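Local coordinates for protein RTX-adhesin (Marinomonas primoryensis, PDB 5IRB) that probably serves, as a calcium-binding segment of a giant RTX adhesin, in linking its Antarctic bacterium to diatoms and ice, at residues D148-T153 with F184-T189; S137-L142 with A165-S170; N155-T160 with G175-Q180. One frame throughout, in Å; residues are numbered along the deposited sequence.

In the fold
All three interactions lie in the middle one of the beta-sandwich domains strung along this elongated chain. Interaction 1 pairs two strands of the five-stranded sheet, and interaction 2 joins two strands of the three-stranded sheet facing it. Their centres are about 11 Å apart and they meet in the core: Trp169 CZ3 is 3.8 Å from Met152 CE, and Val140 CG1 is 3.8 Å from Val188 CG2. Interaction 3 lies within the loop closed by interaction 1, with centres about 13 Å apart, and ties helix 175-180 to the edge of the same sheet. Calcium ions lie nearby, one about 5 Å from the side chain of Asp148 and one about 8 Å from that of Asn155.

Interaction 1 of 3, residues D148-T153 with F184-T189; sequences DTVSMT and FQVSVT
Strands 149-153 and 184-189 run antiparallel, their axes 4.8 Å apart at closest and 160° between their directions, with Thr149 opposite Thr189 and Ser151 opposite Ser187 as hydrogen-bonded pairs. They are neighbours in the five-stranded sheet of a beta sandwich, flanked by strands 157-162 and 197-208. Ser151 and Ser187 exchange two good bonds, the one from Ser187 N to Ser151 O measuring 2.9 Å. Toward Thr149 and Thr189 the ladder weakens: Thr189 N gives Thr149 O a sound bond, but the return bond from Thr149 N to Thr189 O is weak, long and bent.

The two faces differ sharply. Val150, Met152, Val186 and Val188 turn into the sandwich, where Trp169 of the opposing sheet packs on the first three. Val150 CG1 touches Val186 CG1 at 4.0 Å, their side chains crossing at a slant. Met152 lies alongside Val186, CB to CG2 at 3.9 Å; a bend at its third torsion (chi3 84°) swings CE back to within 4.0 Å of Val186 CG1. Its sulfur makes an oblique Met-aromatic contact, SD standing 5.4 Å from the centroid of the Phe184 ring.

On the other face threonines and serines hold water. One molecule donates to Thr149 O and to Ser187 O and also bonds Ser151 OG, bridging the strands above the ladder. Beyond the last bonded pair, Thr153 N and Gln185 O no longer meet directly; a water accepts from Thr153 N and donates to Gln185 O at 2.6 Å.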
loop_
_atom_site.group_PDB
_atom_site.type_symbol
_atom_site.label_atom_id
_atom_site.label_comp_id
_atom_site.label_asym_id
_atom_site.label_seq_id
_atom_site.Cartn_x
_atom_site.Cartn_y
_atom_site.Cartn_z
ATOM N N ASP A 148 2.996 4.017 12.545
ATOM C CA ASP A 148 3.629 2.802 12.020
ATOM C C ASP A 148 4.493 3.089 10.799
ATOM O O ASP A 148 4.259 4.063 10.078
ATOM C CB ASP A 148 2.575 1.745 11.644
ATOM C CG ASP A 148 1.943 1.063 12.872
ATOM O OD1 ASP A 148 2.490 1.220 13.983
ATOM O OD2 ASP A 148 0.913 0.361 12.707
ATOM N N THR A 149 5.478 2.221 10.569
ATOM C CA THR A 149 6.365 2.343 9.425
ATOM C C THR A 149 5.756 1.716 8.174
ATOM O O THR A 149 5.251 0.593 8.207
ATOM C CB THR A 149 7.727 1.703 9.721
ATOM O OG1 THR A 149 8.311 2.372 10.837
ATOM C CG2 THR A 149 8.672 1.856 8.550
ATOM N N VAL A 150 5.789 2.474 7.078
ATOM C CA VAL A 150 5.390 1.984 5.760
ATOM C C VAL A 150 6.619 1.926 4.868
ATOM O O VAL A 150 7.353 2.906 4.767
ATOM C CB VAL A 150 4.310 2.879 5.134
ATOM C CG1 VAL A 150 4.041 2.496 3.652
ATOM C CG2 VAL A 150 3.034 2.783 5.953
ATOM N N SER A 151 6.880 0.769 4.274
ATOM C CA SER A 151 8.050 0.643 3.423
ATOM C C SER A 151 7.768 -0.093 2.106
ATOM O O SER A 151 6.788 -0.837 1.969
ATOM C CB SER A 151 9.184 -0.039 4.179
ATOM O OG SER A 151 8.836 -1.346 4.552
ATOM N N MET A 152 8.632 0.146 1.128
ATOM C CA MET A 152 8.499 -0.446 -0.195
ATOM C C MET A 152 9.848 -0.337 -0.862
ATOM O O MET A 152 10.579 0.621 -0.611
ATOM C CB MET A 152 7.427 0.265 -1.001
ATOM C CG MET A 152 7.729 1.734 -1.225
ATOM S SD MET A 152 6.239 2.646 -1.603
ATOM C CE MET A 152 5.668 2.934 0.076
ATOM N N THR A 153 10.200 -1.326 -1.676
ATOM C CA THR A 153 11.440 -1.269 -2.427
ATOM C C THR A 153 11.114 -1.289 -3.924
ATOM O O THR A 153 10.553 -2.260 -4.444
ATOM C CB THR A 153 12.369 -2.431 -2.075
ATOM O OG1 THR A 153 12.605 -2.428 -0.669
ATOM C CG2 THR A 153 13.696 -2.276 -2.787
ATOM N N PHE A 184 5.383 -4.094 -7.173
ATOM C CA PHE A 184 6.151 -4.187 -5.928
ATOM C C PHE A 184 5.305 -4.364 -4.664
ATOM O O PHE A 184 4.130 -4.007 -4.634
ATOM C CB PHE A 184 7.038 -2.949 -5.804
ATOM C CG PHE A 184 6.282 -1.663 -5.875
ATOM C CD1 PHE A 184 5.665 -1.142 -4.750
ATOM C CD2 PHE A 184 6.174 -0.982 -7.084
ATOM C CE1 PHE A 184 4.960 0.040 -4.818
ATOM C CE2 PHE A 184 5.468 0.211 -7.163
ATOM C CZ PHE A 184 4.855 0.716 -6.017
ATOM N N GLN A 185 5.909 -4.941 -3.627
ATOM C CA GLN A 185 5.284 -5.019 -2.316
ATOM C C GLN A 185 5.424 -3.764 -1.467
ATOM O O GLN A 185 6.449 -3.075 -1.517
ATOM C CB GLN A 185 5.816 -6.199 -1.525
ATOM C CG GLN A 185 5.270 -7.511 -1.999
ATOM C CD GLN A 185 4.847 -8.389 -0.836
ATOM O OE1 GLN A 185 3.814 -9.057 -0.898
ATOM N NE2 GLN A 185 5.630 -8.374 0.245
ATOM N N VAL A 186 4.324 -3.427 -0.795
ATOM C CA VAL A 186 4.271 -2.377 0.214
ATOM C C VAL A 186 3.865 -2.987 1.555
ATOM O O VAL A 186 2.910 -3.759 1.611
ATOM C CB VAL A 186 3.271 -1.285 -0.177
ATOM C CG1 VAL A 186 3.276 -0.173 0.833
ATOM C CG2 VAL A 186 3.658 -0.716 -1.552
ATOM N N SER A 187 4.581 -2.651 2.628
ATOM C CA SER A 187 4.268 -3.215 3.946
ATOM C C SER A 187 4.084 -2.181 5.020
ATOM O O SER A 187 4.679 -1.096 4.963
ATOM C CB SER A 187 5.377 -4.146 4.417
ATOM O OG SER A 187 5.555 -5.214 3.521
ATOM N N VAL A 188 3.350 -2.580 6.056
ATOM C CA VAL A 188 3.182 -1.768 7.237
ATOM C C VAL A 188 3.592 -2.667 8.390
ATOM O O VAL A 188 3.171 -3.816 8.480
ATOM C CB VAL A 188 1.725 -1.227 7.434
ATOM C CG1 VAL A 188 0.669 -2.342 7.477
ATOM C CG2 VAL A 188 1.651 -0.403 8.707
ATOM N N THR A 189 4.449 -2.156 9.259
ATOM C CA THR A 189 4.852 -2.919 10.413
ATOM C C THR A 189 4.638 -2.100 11.684
ATOM O O THR A 189 4.659 -0.871 11.654
ATOM C CB THR A 189 6.320 -3.332 10.282
ATOM O OG1 THR A 189 7.111 -2.141 10.214
ATOM C CG2 THR A 189 6.539 -4.106 8.984
HETATM O O HOH W 1 6.971 -1.322 6.946
HETATM O O HOH W 2 7.458 -3.956 1.359
HETATM O O HOH W 3 8.857 -3.868 -1.805
#

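Interaction 2 of 3, residues S137-L142 with A165-S170; sequences SGRVGL and ANKTWS
The indole of Trp169 lies with one face against the backbone of Ser137 and Gly138: Gly138 N sits 3.5 Å above the ring plane over its centre, and Ser137 C is offset toward the rim. Gly138 CA makes a CH-pi contact, 4.0 Å from the centroid of the five-membered ring. Trp169 reaches back across the neighbouring strand because CG stands between its own backbone N and carbonyl carbon (chi1 55°). Val140 CG1 meets the ring obliquely, 3.9 Å from Trp169 CD1. Lys167 CB lies over one face of the Arg139 guanidinium, whose exact placing is doubtful.

Strands 137-142 and 168-170 are antiparallel partners in the three-stranded sheet of the beta sandwich, and the indole points from them into the core between the sheets. Gly138 and Trp169 form a hydrogen-bonded pair, each amide bonding the other's carbonyl. Val140 N adds a bond of 2.9 Å to Lys167 O, nearly in line with that carbonyl. Extended Lys167 runs along strand 137-142 toward Leu142, and its NZ bonds Ala144 O. Just before strand 168-170 Asn166 closes an Asx turn: its OD1 accepts from Thr168 N, above the amide plane, and from Thr168 OG1 on an in-plane lone pair at 2.7 Å.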
loop_
_atom_site.group_PDB
_atom_site.type_symbol
_atom_site.label_atom_id
_atom_site.label_comp_id
_atom_site.label_asym_id
_atom_site.label_seq_id
_atom_site.Cartn_x
_atom_site.Cartn_y
_atom_site.Cartn_z
ATOM N N SER A 137 0.672 6.544 -2.466
ATOM C CA SER A 137 -0.116 6.746 -1.255
ATOM C C SER A 137 -1.078 5.585 -1.035
ATOM O O SER A 137 -1.279 4.737 -1.910
ATOM C CB SER A 137 -0.872 8.084 -1.319
ATOM O OG SER A 137 -1.930 8.045 -2.287
ATOM N N GLY A 138 -1.679 5.558 0.143
ATOM C CA GLY A 138 -2.564 4.471 0.504
ATOM C C GLY A 138 -3.098 4.703 1.892
ATOM O O GLY A 138 -3.022 5.815 2.410
ATOM N N ARG A 139 -3.664 3.654 2.485
ATOM C CA ARG A 139 -4.155 3.738 3.849
ATOM C C ARG A 139 -3.796 2.424 4.535
ATOM O O ARG A 139 -3.483 1.455 3.865
ATOM C CB ARG A 139 -5.662 4.011 3.857
ATOM C CG ARG A 139 -6.211 4.540 5.191
ATOM C CD ARG A 139 -7.727 4.414 5.223
ATOM N NE ARG A 139 -8.329 4.840 6.490
ATOM C CZ ARG A 139 -8.333 4.116 7.616
ATOM N NH1 ARG A 139 -7.729 2.931 7.647
ATOM N NH2 ARG A 139 -8.930 4.580 8.726
ATOM N N VAL A 140 -3.830 2.385 5.862
ATOM C CA VAL A 140 -3.661 1.114 6.576
ATOM C C VAL A 140 -4.950 0.824 7.345
ATOM O O VAL A 140 -5.776 1.723 7.549
ATOM C CB VAL A 140 -2.436 1.123 7.516
ATOM C CG1 VAL A 140 -1.143 1.289 6.717
ATOM C CG2 VAL A 140 -2.548 2.226 8.534
ATOM N N GLY A 141 -5.194 -0.436 7.695
ATOM C CA GLY A 141 -6.431 -0.750 8.389
ATOM C C GLY A 141 -6.280 -1.750 9.520
ATOM O O GLY A 141 -5.171 -2.182 9.835
ATOM N N LEU A 142 -7.423 -2.176 10.051
ATOM C CA LEU A 142 -7.521 -3.057 11.209
ATOM C C LEU A 142 -6.664 -2.521 12.360
ATOM O O LEU A 142 -6.886 -1.392 12.796
ATOM C CB LEU A 142 -7.126 -4.486 10.835
ATOM C CG LEU A 142 -8.082 -5.110 9.800
ATOM C CD1 LEU A 142 -7.831 -6.600 9.644
ATOM C CD2 LEU A 142 -9.576 -4.836 10.103
ATOM N N ALA A 165 -2.041 10.489 11.219
ATOM C CA ALA A 165 -3.058 10.371 12.261
ATOM C C ALA A 165 -4.312 9.726 11.715
ATOM O O ALA A 165 -4.924 8.891 12.368
ATOM C CB ALA A 165 -3.372 11.743 12.840
ATOM N N ASN A 166 -4.687 10.081 10.492
ATOM C CA ASN A 166 -5.903 9.500 9.943
ATOM C C ASN A 166 -5.680 8.156 9.242
ATOM O O ASN A 166 -6.539 7.719 8.498
ATOM C CB ASN A 166 -6.567 10.490 8.994
ATOM C CG ASN A 166 -5.747 10.725 7.747
ATOM O OD1 ASN A 166 -4.724 10.065 7.518
ATOM N ND2 ASN A 166 -6.194 11.660 6.926
ATOM N N LYS A 167 -4.510 7.551 9.442
ATOM C CA LYS A 167 -4.165 6.227 8.902
ATOM C C LYS A 167 -3.881 6.200 7.394
ATOM O O LYS A 167 -3.638 5.137 6.826
ATOM C CB LYS A 167 -5.235 5.175 9.237
ATOM C CG LYS A 167 -5.427 4.920 10.763
ATOM C CD LYS A 167 -5.871 3.471 10.954
ATOM C CE LYS A 167 -5.987 3.075 12.396
ATOM N NZ LYS A 167 -6.507 1.685 12.487
ATOM N N THR A 168 -3.870 7.359 6.749
ATOM C CA THR A 168 -3.304 7.427 5.411
ATOM C C THR A 168 -1.793 7.580 5.487
ATOM O O THR A 168 -1.220 7.743 6.579
ATOM C CB THR A 168 -3.887 8.587 4.590
ATOM O OG1 THR A 168 -3.496 9.828 5.179
ATOM C CG2 THR A 168 -5.417 8.482 4.535
ATOM N N TRP A 169 -1.147 7.429 4.332
ATOM C CA TRP A 169 0.292 7.578 4.228
ATOM C C TRP A 169 0.596 7.979 2.793
ATOM O O TRP A 169 -0.157 7.631 1.896
ATOM C CB TRP A 169 1.039 6.295 4.603
ATOM C CG TRP A 169 0.637 5.085 3.837
ATOM C CD1 TRP A 169 -0.295 4.136 4.201
ATOM C CD2 TRP A 169 1.114 4.698 2.554
ATOM N NE1 TRP A 169 -0.404 3.168 3.226
ATOM C CE2 TRP A 169 0.451 3.503 2.177
ATOM C CE3 TRP A 169 2.049 5.248 1.653
ATOM C CZ2 TRP A 169 0.680 2.845 0.966
ATOM C CZ3 TRP A 169 2.284 4.596 0.438
ATOM C CH2 TRP A 169 1.608 3.412 0.109
ATOM N N SER A 170 1.692 8.689 2.569
ATOM C CA SER A 170 2.142 8.896 1.198
ATOM C C SER A 170 3.623 9.152 1.195
ATOM O O SER A 170 4.186 9.602 2.191
ATOM C CB SER A 170 1.410 10.068 0.541
ATOM O OG SER A 170 1.730 11.280 1.199
#

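Interaction 3 of 3, residues N155-T160 with G175-Q180; sequences NGTLYT and GSDLAQ
Asp177, on the short helix 175-180, spreads its carboxylate between Tyr159 and Asn155, pinning the helix to the beta hairpin formed by strands 149-154 and 157-162 at the edge of the sandwich. The close-fitting side is at the tyrosine. Its OH donates to the anti lone pair of Asp177 OD2 at 2.6 Å, the oxygen lying near the plane of the ring, while ring and carboxylate planes stand 70° apart. Tyr159 OH is also bonded to Ser174 N, just ahead of the helix, while Asp177 OD2 takes a weak bond from Ser174 OG. Asn155 ND2 donates to Asp177 OD1 at 3.0 Å, also from the anti side, with an N-H...O angle of 161°. That reach depends on Asn155 CG standing anti to its backbone N (chi1 -165°), which carries the amide to the helix. Asn155 N is hydrogen-bonded to OD2 of Asp181, a ligand of a bound calcium ion. A water bridges firmly here, accepting from Thr157 OG1 and donating to Asn155 O and, at 2.6 Å, to Asp177 OD1.

Toward solvent the contact opens out. Gln180 is poorly ordered; its OE1 stays 3.6 Å from Asn155 ND2 without a hydrogen bond, and a second water links the two.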
loop_
_atom_site.group_PDB
_atom_site.type_symbol
_atom_site.label_atom_id
_atom_site.label_comp_id
_atom_site.label_asym_id
_atom_site.label_seq_id
_atom_site.Cartn_x
_atom_site.Cartn_y
_atom_site.Cartn_z
ATOM N N ASN A 155 12.442 -0.688 -7.771
ATOM C CA ASN A 155 13.635 -0.710 -8.610
ATOM C C ASN A 155 14.899 -0.737 -7.767
ATOM O O ASN A 155 15.891 -0.083 -8.084
ATOM C CB ASN A 155 13.646 0.503 -9.537
ATOM C CG ASN A 155 14.636 0.364 -10.672
ATOM O OD1 ASN A 155 14.879 -0.739 -11.153
ATOM N ND2 ASN A 155 15.214 1.483 -11.105
ATOM N N GLY A 156 14.862 -1.498 -6.679
ATOM C CA GLY A 156 16.020 -1.607 -5.804
ATOM C C GLY A 156 16.164 -0.494 -4.789
ATOM O O GLY A 156 17.038 -0.549 -3.928
ATOM N N THR A 157 15.296 0.506 -4.845
ATOM C CA THR A 157 15.414 1.600 -3.890
ATOM C C THR A 157 14.334 1.505 -2.835
ATOM O O THR A 157 13.139 1.428 -3.144
ATOM C CB THR A 157 15.314 2.976 -4.581
ATOM O OG1 THR A 157 16.439 3.160 -5.452
ATOM C CG2 THR A 157 15.260 4.102 -3.546
ATOM N N LEU A 158 14.784 1.524 -1.583
ATOM C CA LEU A 158 13.912 1.493 -0.428
ATOM C C LEU A 158 13.285 2.847 -0.192
ATOM O O LEU A 158 13.992 3.834 -0.041
ATOM C CB LEU A 158 14.697 1.065 0.814
ATOM C CG LEU A 158 13.898 0.989 2.117
ATOM C CD1 LEU A 158 12.773 -0.019 2.031
ATOM C CD2 LEU A 158 14.852 0.668 3.270
ATOM N N TYR A 159 11.964 2.900 -0.163
ATOM C CA TYR A 159 11.272 4.116 0.237
ATOM C C TYR A 159 10.541 3.859 1.545
ATOM O O TYR A 159 9.871 2.841 1.678
ATOM C CB TYR A 159 10.284 4.581 -0.837
ATOM C CG TYR A 159 10.914 5.014 -2.152
ATOM C CD1 TYR A 159 11.238 4.089 -3.151
ATOM C CD2 TYR A 159 11.178 6.366 -2.396
ATOM C CE1 TYR A 159 11.793 4.515 -4.381
ATOM C CE2 TYR A 159 11.735 6.789 -3.606
ATOM C CZ TYR A 159 12.030 5.862 -4.585
ATOM O OH TYR A 159 12.583 6.314 -5.750
ATOM N N THR A 160 10.636 4.804 2.480
ATOM C CA THR A 160 9.992 4.676 3.782
ATOM C C THR A 160 9.131 5.879 4.101
ATOM O O THR A 160 9.511 7.005 3.793
ATOM C CB THR A 160 11.089 4.536 4.878
ATOM O OG1 THR A 160 11.715 3.259 4.744
ATOM C CG2 THR A 160 10.538 4.694 6.278
ATOM N N GLY A 175 9.876 8.791 -10.558
ATOM C CA GLY A 175 9.317 8.256 -11.793
ATOM C C GLY A 175 10.152 7.200 -12.493
ATOM O O GLY A 175 9.615 6.240 -13.039
ATOM N N SER A 176 11.466 7.360 -12.482
ATOM C CA SER A 176 12.304 6.407 -13.195
ATOM C C SER A 176 12.343 5.042 -12.511
ATOM O O SER A 176 12.439 4.023 -13.196
ATOM C CB SER A 176 13.723 6.959 -13.365
ATOM O OG SER A 176 14.181 7.587 -12.181
ATOM N N ASP A 177 12.250 5.003 -11.175
ATOM C CA ASP A 177 12.101 3.708 -10.513
ATOM C C ASP A 177 10.774 3.076 -10.890
ATOM O O ASP A 177 10.710 1.900 -11.226
ATOM C CB ASP A 177 12.227 3.823 -8.978
ATOM C CG ASP A 177 13.633 4.183 -8.545
ATOM O OD1 ASP A 177 14.588 3.785 -9.257
ATOM O OD2 ASP A 177 13.784 4.857 -7.506
ATOM N N LEU A 178 9.713 3.867 -10.853
ATOM C CA LEU A 178 8.396 3.356 -11.198
ATOM C C LEU A 178 8.328 2.946 -12.666
ATOM O O LEU A 178 7.619 2.007 -13.009
ATOM C CB LEU A 178 7.314 4.395 -10.872
ATOM C CG LEU A 178 7.070 4.587 -9.360
ATOM C CD1 LEU A 178 6.283 5.857 -9.045
ATOM C CD2 LEU A 178 6.347 3.370 -8.785
ATOM N N ALA A 179 9.055 3.653 -13.531
ATOM C CA ALA A 179 9.136 3.270 -14.947
ATOM C C ALA A 179 9.774 1.891 -15.135
ATOM O O ALA A 179 9.510 1.211 -16.135
ATOM C CB ALA A 179 9.906 4.319 -15.753
ATOM N N GLN A 180 10.618 1.490 -14.186
ATOM C CA GLN A 180 11.376 0.253 -14.322
ATOM C C GLN A 180 10.886 -0.896 -13.462
ATOM O O GLN A 180 11.385 -2.006 -13.586
ATOM C CB GLN A 180 12.840 0.527 -14.029
ATOM C CG GLN A 180 13.513 1.271 -15.149
ATOM C CD GLN A 180 14.834 1.875 -14.742
ATOM O OE1 GLN A 180 15.854 1.186 -14.686
ATOM N NE2 GLN A 180 14.827 3.175 -14.458
HETATM O O HOH W 4 16.558 2.595 -8.048
HETATM O O HOH W 5 18.057 1.770 -12.727
#